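Local coordinates for protein-tyrosine-phosphatase (Shewanella sp., PDB 2Z72), which probably removes phosphate from phosphotyrosine by hydrolysis, as a cold-active tyrosine phosphatase of the calcineurin-like metallophosphoesterase family with two zinc ions bound, at residues A[145-149]-A[150-154]; A[120-123]-A[124-128]. One frame throughout, in Å; residues are numbered along the deposited sequence. Where two conformers were deposited one is given.

Interaction 1: A[145-149]-A[150-154]; sequences LLMGN and HEQMV. With ZN (zinc ion), chain C.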
ATOM      1  N   LEU A 145       2.330  -4.691   2.238  1.00  7.57           N
ATOM      2  CA  LEU A 145       1.859  -3.643   1.347  1.00  7.94           C
ATOM      3  C   LEU A 145       0.743  -4.251   0.516  1.00  7.34           C
ATOM      4  O   LEU A 145       1.006  -5.178  -0.260  1.00  8.22           O
ATOM      5  CB  LEU A 145       2.946  -3.170   0.413  1.00  8.72           C
ATOM      6  CG  LEU A 145       2.505  -2.150  -0.644  1.00  9.06           C
ATOM      7  CD1 LEU A 145       1.826  -0.927  -0.024  1.00 11.02           C
ATOM      8  CD2 LEU A 145       3.681  -1.753  -1.490  1.00 11.29           C
ATOM      9  N   LEU A 146      -0.486  -3.788   0.703  1.00  7.71           N
ATOM     10  CA  LEU A 146      -1.600  -4.298  -0.054  1.00  7.74           C
ATOM     11  C   LEU A 146      -1.825  -3.429  -1.278  1.00  7.65           C
ATOM     12  O   LEU A 146      -1.594  -2.202  -1.282  1.00  8.66           O
ATOM     13  CB  LEU A 146      -2.911  -4.362   0.733  1.00  8.89           C
ATOM     14  CG  LEU A 146      -2.803  -5.049   2.081  1.00  8.71           C
ATOM     15  CD1 LEU A 146      -4.180  -5.111   2.736  1.00  9.76           C
ATOM     16  CD2 LEU A 146      -2.195  -6.445   1.957  1.00 10.45           C
ATOM     17  N   MET A 147      -2.314  -4.048  -2.346  1.00  7.90           N
ATOM     18  CA  MET A 147      -2.720  -3.311  -3.548  1.00  7.25           C
ATOM     19  C   MET A 147      -4.016  -2.560  -3.356  1.00  7.53           C
ATOM     20  O   MET A 147      -5.022  -3.118  -2.928  1.00  9.15           O
ATOM     21  CB  MET A 147      -2.940  -4.266  -4.702  0.57  7.52           C
ATOM     22  CG  MET A 147      -1.728  -5.049  -5.152  0.57  7.06           C
ATOM     23  SD  MET A 147      -0.557  -4.050  -6.144  0.57  8.64           S
ATOM     24  CE  MET A 147      -1.325  -4.079  -7.720  0.57 10.78           C
ATOM     25  N   GLY A 148      -3.987  -1.265  -3.651  1.00  7.92           N
ATOM     26  CA  GLY A 148      -5.186  -0.465  -3.697  1.00  8.03           C
ATOM     27  C   GLY A 148      -5.678  -0.237  -5.066  1.00  7.46           C
ATOM     28  O   GLY A 148      -5.107  -0.722  -6.076  1.00  8.35           O
ATOM     29  N   ASN A 149      -6.767   0.541  -5.215  1.00  8.29           N
ATOM     30  CA  ASN A 149      -7.262   0.791  -6.554  1.00  8.18           C
ATOM     31  C   ASN A 149      -6.265   1.591  -7.395  1.00  7.95           C
ATOM     32  O   ASN A 149      -6.215   1.317  -8.609  1.00  9.28           O
ATOM     33  CB  ASN A 149      -8.664   1.453  -6.562  1.00  9.06           C
ATOM     34  CG  ASN A 149      -8.728   2.801  -5.943  1.00  8.75           C
ATOM     35  OD1 ASN A 149      -8.240   3.011  -4.835  1.00  9.43           O
ATOM     36  ND2 ASN A 149      -9.398   3.760  -6.557  1.00 10.70           N
ATOM     37  N   HIS A 150      -5.505   2.489  -6.786  1.00  8.31           N
ATOM     38  CA  HIS A 150      -4.541   3.219  -7.634  1.00  7.98           C
ATOM     39  C   HIS A 150      -3.361   2.380  -8.057  1.00  7.91           C
ATOM     40  O   HIS A 150      -2.837   2.595  -9.166  1.00  8.63           O
ATOM     41  CB  HIS A 150      -4.113   4.505  -6.957  1.00  8.32           C
ATOM     42  CG  HIS A 150      -5.243   5.516  -6.997  1.00  9.39           C
ATOM     43  ND1 HIS A 150      -5.277   6.528  -7.927  1.00  9.36           N
ATOM     44  CD2 HIS A 150      -6.355   5.589  -6.244  1.00  9.27           C
ATOM     45  CE1 HIS A 150      -6.380   7.191  -7.722  1.00 11.03           C
ATOM     46  NE2 HIS A 150      -7.078   6.688  -6.717  1.00 10.62           N
ATOM     47  N   GLU A 151      -2.884   1.407  -7.283  1.00  8.12           N
ATOM     48  CA  GLU A 151      -1.902   0.469  -7.796  1.00  7.97           C
ATOM     49  C   GLU A 151      -2.429  -0.257  -9.021  1.00  7.67           C
ATOM     50  O   GLU A 151      -1.732  -0.438 -10.008  1.00  8.69           O
ATOM     51  CB  GLU A 151      -1.444  -0.532  -6.732  1.00  7.79           C
ATOM     52  CG  GLU A 151      -0.521   0.001  -5.667  1.00  7.69           C
ATOM     53  CD  GLU A 151      -1.147   1.053  -4.789  1.00  7.75           C
ATOM     54  OE1 GLU A 151      -0.523   2.078  -4.524  1.00  8.52           O
ATOM     55  OE2 GLU A 151      -2.296   0.785  -4.342  1.00  8.22           O
ATOM     56  N   GLN A 152      -3.695  -0.736  -8.923  1.00  8.10           N
ATOM     57  CA  GLN A 152      -4.279  -1.456 -10.029  1.00  8.26           C
ATOM     58  C   GLN A 152      -4.438  -0.568 -11.273  1.00  8.65           C
ATOM     59  O   GLN A 152      -4.111  -0.955 -12.401  1.00  9.25           O
ATOM     60  CB  GLN A 152      -5.647  -2.049  -9.646  1.00  8.27           C
ATOM     61  CG  GLN A 152      -5.544  -3.084  -8.531  1.00  8.41           C
ATOM     62  CD  GLN A 152      -6.892  -3.510  -7.976  1.00  9.05           C
ATOM     63  OE1 GLN A 152      -7.871  -2.771  -8.062  1.00 10.30           O
ATOM     64  NE2 GLN A 152      -6.923  -4.716  -7.420  1.00 10.94           N
ATOM     65  N   MET A 153      -4.893   0.650 -11.048  1.00  9.56           N
ATOM     66  CA  MET A 153      -5.075   1.593 -12.158  1.00 10.18           C
ATOM     67  C   MET A 153      -3.750   1.874 -12.857  1.00  9.05           C
ATOM     68  O   MET A 153      -3.619   1.728 -14.064  1.00 10.90           O
ATOM     69  CB  MET A 153      -5.703   2.889 -11.662  0.53 10.99           C
ATOM     70  CG  MET A 153      -7.228   2.730 -11.669  0.53  7.71           C
ATOM     71  SD  MET A 153      -8.105   4.274 -11.425  0.53  9.67           S
ATOM     72  CE  MET A 153      -7.844   4.604  -9.697  0.53 11.44           C
ATOM     73  N   VAL A 154      -2.711   2.246 -12.096  1.00  9.07           N
ATOM     74  CA  VAL A 154      -1.420   2.565 -12.676  1.00  9.25           C
ATOM     75  C   VAL A 154      -0.890   1.386 -13.437  1.00  9.57           C
ATOM     76  O   VAL A 154      -0.446   1.507 -14.593  1.00 10.76           O
ATOM     77  CB  VAL A 154      -0.430   3.066 -11.619  1.00  9.66           C
ATOM     78  CG1 VAL A 154       0.975   3.067 -12.136  1.00 11.06           C
ATOM     79  CG2 VAL A 154      -0.873   4.481 -11.156  1.00 10.77           C
TER
HETATM   80 ZN    ZN C 402      -8.505   4.078  -3.088  1.00  9.44          ZN
HETATM   81  O   HOH W   1      -9.481   6.448  -5.313  1.00 17.79           O
HETATM   82  O   HOH W   2      -8.562   5.995  -2.673  1.00 11.73           O

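Interaction 2: A[120-123]-A[124-128]; sequences HQVN and EVLWF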
ATOM      1  N   HIS A 120       3.306  14.118  -5.284  1.00  9.39           N
ATOM      2  CA  HIS A 120       4.526  14.444  -5.980  1.00  8.87           C
ATOM      3  C   HIS A 120       5.761  13.696  -5.557  1.00  8.26           C
ATOM      4  O   HIS A 120       6.832  13.956  -6.104  1.00  8.88           O
ATOM      5  CB  HIS A 120       4.795  15.970  -5.866  1.00 10.38           C
ATOM      6  CG  HIS A 120       5.063  16.420  -4.482  1.00 10.89           C
ATOM      7  ND1 HIS A 120       4.193  16.372  -3.411  1.00 13.19           N
ATOM      8  CD2 HIS A 120       6.218  16.890  -3.977  1.00 13.10           C
ATOM      9  CE1 HIS A 120       4.771  16.825  -2.293  1.00 15.47           C
ATOM     10  NE2 HIS A 120       6.008  17.134  -2.630  1.00 15.31           N
ATOM     11  N   GLN A 121       5.627  12.774  -4.603  1.00  8.38           N
ATOM     12  CA  GLN A 121       6.750  12.026  -4.059  1.00  8.30           C
ATOM     13  C   GLN A 121       6.480  10.544  -4.121  1.00  8.23           C
ATOM     14  O   GLN A 121       6.819   9.757  -3.214  1.00  8.64           O
ATOM     15  CB  GLN A 121       7.072  12.415  -2.606  0.54  9.29           C
ATOM     16  CG  GLN A 121       7.269  13.910  -2.348  0.54  9.20           C
ATOM     17  CD  GLN A 121       7.570  14.191  -0.879  0.54  7.59           C
ATOM     18  OE1 GLN A 121       6.676  14.106  -0.051  0.54  8.66           O
ATOM     19  NE2 GLN A 121       8.835  14.438  -0.608  0.54  9.10           N
ATOM     20  N   VAL A 122       5.932  10.085  -5.259  1.00  8.27           N
ATOM     21  CA  VAL A 122       5.569   8.657  -5.393  1.00  7.83           C
ATOM     22  C   VAL A 122       6.750   7.763  -5.280  1.00  7.28           C
ATOM     23  O   VAL A 122       6.715   6.738  -4.574  1.00  7.93           O
ATOM     24  CB  VAL A 122       4.752   8.439  -6.664  1.00  8.25           C
ATOM     25  CG1 VAL A 122       4.511   6.956  -6.907  1.00  9.42           C
ATOM     26  CG2 VAL A 122       3.426   9.188  -6.642  1.00  9.51           C
ATOM     27  N   ASN A 123       7.843   8.003  -6.010  1.00  7.90           N
ATOM     28  CA  ASN A 123       8.974   7.119  -5.942  1.00  8.01           C
ATOM     29  C   ASN A 123       9.663   7.142  -4.605  1.00  7.84           C
ATOM     30  O   ASN A 123      10.222   6.101  -4.188  1.00  8.06           O
ATOM     31  CB  ASN A 123       9.942   7.369  -7.094  1.00  8.77           C
ATOM     32  CG  ASN A 123       9.352   6.902  -8.403  1.00  9.17           C
ATOM     33  OD1 ASN A 123       8.914   5.762  -8.515  1.00  9.04           O
ATOM     34  ND2 ASN A 123       9.320   7.781  -9.425  1.00 10.29           N
ATOM     35  N   GLU A 124       9.686   8.253  -3.910  1.00  8.06           N
ATOM     36  CA  GLU A 124      10.200   8.325  -2.556  1.00  8.23           C
ATOM     37  C   GLU A 124       9.414   7.353  -1.671  1.00  7.83           C
ATOM     38  O   GLU A 124      10.007   6.630  -0.889  1.00  8.18           O
ATOM     39  CB  GLU A 124      10.136   9.738  -2.006  1.00  8.47           C
ATOM     40  CG  GLU A 124      11.083  10.730  -2.708  1.00  9.56           C
ATOM     41  CD  GLU A 124      10.729  11.174  -4.085  1.00  9.49           C
ATOM     42  OE1 GLU A 124       9.611  10.985  -4.595  1.00  9.00           O
ATOM     43  OE2 GLU A 124      11.676  11.751  -4.730  1.00 11.53           O
ATOM     44  N   VAL A 125       8.096   7.377  -1.755  1.00  7.54           N
ATOM     45  CA  VAL A 125       7.294   6.446  -0.979  1.00  7.53           C
ATOM     46  C   VAL A 125       7.579   5.033  -1.361  1.00  7.14           C
ATOM     47  O   VAL A 125       7.762   4.146  -0.484  1.00  8.04           O
ATOM     48  CB  VAL A 125       5.789   6.753  -1.075  1.00  7.75           C
ATOM     49  CG1 VAL A 125       5.030   5.732  -0.223  1.00  9.08           C
ATOM     50  CG2 VAL A 125       5.479   8.158  -0.594  1.00  8.91           C
ATOM     51  N   LEU A 126       7.619   4.727  -2.663  1.00  7.67           N
ATOM     52  CA  LEU A 126       7.821   3.350  -3.086  1.00  7.96           C
ATOM     53  C   LEU A 126       9.128   2.792  -2.596  1.00  7.55           C
ATOM     54  O   LEU A 126       9.197   1.686  -2.024  1.00  8.01           O
ATOM     55  CB  LEU A 126       7.711   3.279  -4.622  1.00  7.94           C
ATOM     56  CG  LEU A 126       6.309   3.450  -5.222  1.00  7.80           C
ATOM     57  CD1 LEU A 126       6.415   3.676  -6.707  1.00  8.81           C
ATOM     58  CD2 LEU A 126       5.417   2.235  -4.978  1.00  8.53           C
ATOM     59  N   TRP A 127      10.224   3.531  -2.808  1.00  7.78           N
ATOM     60  CA  TRP A 127      11.526   2.995  -2.410  1.00  7.83           C
ATOM     61  C   TRP A 127      11.662   2.937  -0.895  1.00  8.27           C
ATOM     62  O   TRP A 127      12.378   2.063  -0.392  1.00  8.78           O
ATOM     63  CB  TRP A 127      12.681   3.766  -3.070  1.00  8.25           C
ATOM     64  CG  TRP A 127      12.798   3.489  -4.526  1.00  8.46           C
ATOM     65  CD1 TRP A 127      12.565   4.306  -5.574  1.00  8.72           C
ATOM     66  CD2 TRP A 127      13.190   2.212  -5.082  1.00  8.72           C
ATOM     67  NE1 TRP A 127      12.788   3.642  -6.741  1.00  9.08           N
ATOM     68  CE2 TRP A 127      13.177   2.361  -6.483  1.00  8.52           C
ATOM     69  CE3 TRP A 127      13.572   0.965  -4.551  1.00  9.23           C
ATOM     70  CZ2 TRP A 127      13.508   1.323  -7.342  1.00  9.77           C
ATOM     71  CZ3 TRP A 127      13.897  -0.062  -5.407  1.00 10.56           C
ATOM     72  CH2 TRP A 127      13.868   0.113  -6.785  1.00 10.62           C
ATOM     73  N   PHE A 128      11.056   3.859  -0.170  1.00  7.95           N
ATOM     74  CA  PHE A 128      11.042   3.798   1.258  1.00  8.50           C
ATOM     75  C   PHE A 128      10.322   2.530   1.705  1.00  7.73           C
ATOM     76  O   PHE A 128      10.825   1.821   2.590  1.00  8.52           O
ATOM     77  CB  PHE A 128      10.367   5.044   1.846  1.00  8.82           C
ATOM     78  CG  PHE A 128      10.114   4.939   3.334  1.00  8.97           C
ATOM     79  CD1 PHE A 128      11.130   5.035   4.258  1.00 11.17           C
ATOM     80  CD2 PHE A 128       8.832   4.733   3.782  1.00 11.54           C
ATOM     81  CE1 PHE A 128      10.884   4.917   5.611  1.00 12.38           C
ATOM     82  CE2 PHE A 128       8.583   4.612   5.145  1.00 14.04           C
ATOM     83  CZ  PHE A 128       9.603   4.728   6.072  1.00 13.81           C
TER
HETATM   84  O   HOH W   3       8.757  10.715  -7.169  1.00  9.31           O

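Interaction 1: A[145-149]-A[150-154]
The N149 amide and the H150 imidazole project together, with their planes 74° apart and N149 ND2 3.6 Å from H150 CD2. Water 1 sits in the ring plane at the H150 edge, where NE2 meets it at 2.8 Å, and it also accepts a bond from N149 ND2. In the conformer modelled for M153, one of two, its CE lies over the centre of one face of the ring, so this cover is only partly certain. H80 meets the same ring edge-to-face, and D117 takes up ND1.

N149 has its CG wedged between the backbone N and the carbonyl carbon (chi1 63°), which turns OD1 onto the zinc at 2.1 Å. D114, H207, H286 and water 2 complete that metal's shell. E151 bends at chi2 (64°) so that OE2 reaches back to the amide of the N-cap residue: G148 N to E151 OE2 is 2.7 Å, on the anti side of the carboxylate. OE2 also takes D114 N, and OE1 takes F116 N. With E151 cut back to an alanine, these three amides would probably lose their acceptor and the loop carrying the zinc ligand D114 its anchor. The helix proper begins with Q152 N to G148 O at 3.2 Å and M153 N to N149 O at 2.9 Å.

The E151-to-G148 bond is the N3-glutamate half of a capping box; glycine at the N-cap has no side chain to return the other bond. G148 to E151 spell the GNHE signature of calcineurin-like phosphoesterases, with N149 as zinc ligand.

Interaction 2: A[120-123]-A[124-128]
V122 and L126 run side by side on one flank of the first turns of helix 122-138, the crossover helix of a beta-alpha-beta unit, with V122 CG1 3.8 Å from L126 CD1. This is the buried, densely packed side. L126 also leans across N123, its CD1 3.7 Å from N123 OD1, and it packs on I187 and W190 of helix 186-192. N123 stays fixed here because Y181 bonds OD1 and D9 bonds ND2. W127 lays its CD1 3.3 Å from N123 O, while NE1 goes to P11 O. Under these side chains the helix is regular: V125 N bonds the carbonyl of the N-cap residue Q121, L126 N bonds V122 O, and W127 N bonds N123 O at 2.9 Å with an N-H...O angle of 172°.

The other flank is more polar, partly exposed and watered, with Y83 of helix 83-92 touching Q121 and E124. Q121 OE1, in the modelled conformer of two, bonds the backbone N of D84. E124 bends at chi2 (73°), bringing OE1 within 3.1 Å of Q121 CA. Water 3 links this carboxylate to the first turn, accepting from N123 N at 3.1 Å and lying 2.7 Å from E124 OE1.

Overall arrangement
Coming from the N terminus, the chain leaves strand 108-111, passes through the loop holding the zinc ligand D114 and enters helix 122-138, where interaction 2 closes the first turns. It then returns along strand 142-145 and comes to interaction 1, which closes the turn into helix 149-156. The two are in series, neither nesting nor crossing, with centres about 14 Å apart and nearest atoms about 6 Å apart. They are joined indirectly. F116 of the metal-site loop touches V122 and meets E151 through its backbone, and W190 of helix 186-192 packs against both L126 and L145. One contact thus starts the crossover helix, the other the metal-binding helix after the next strand.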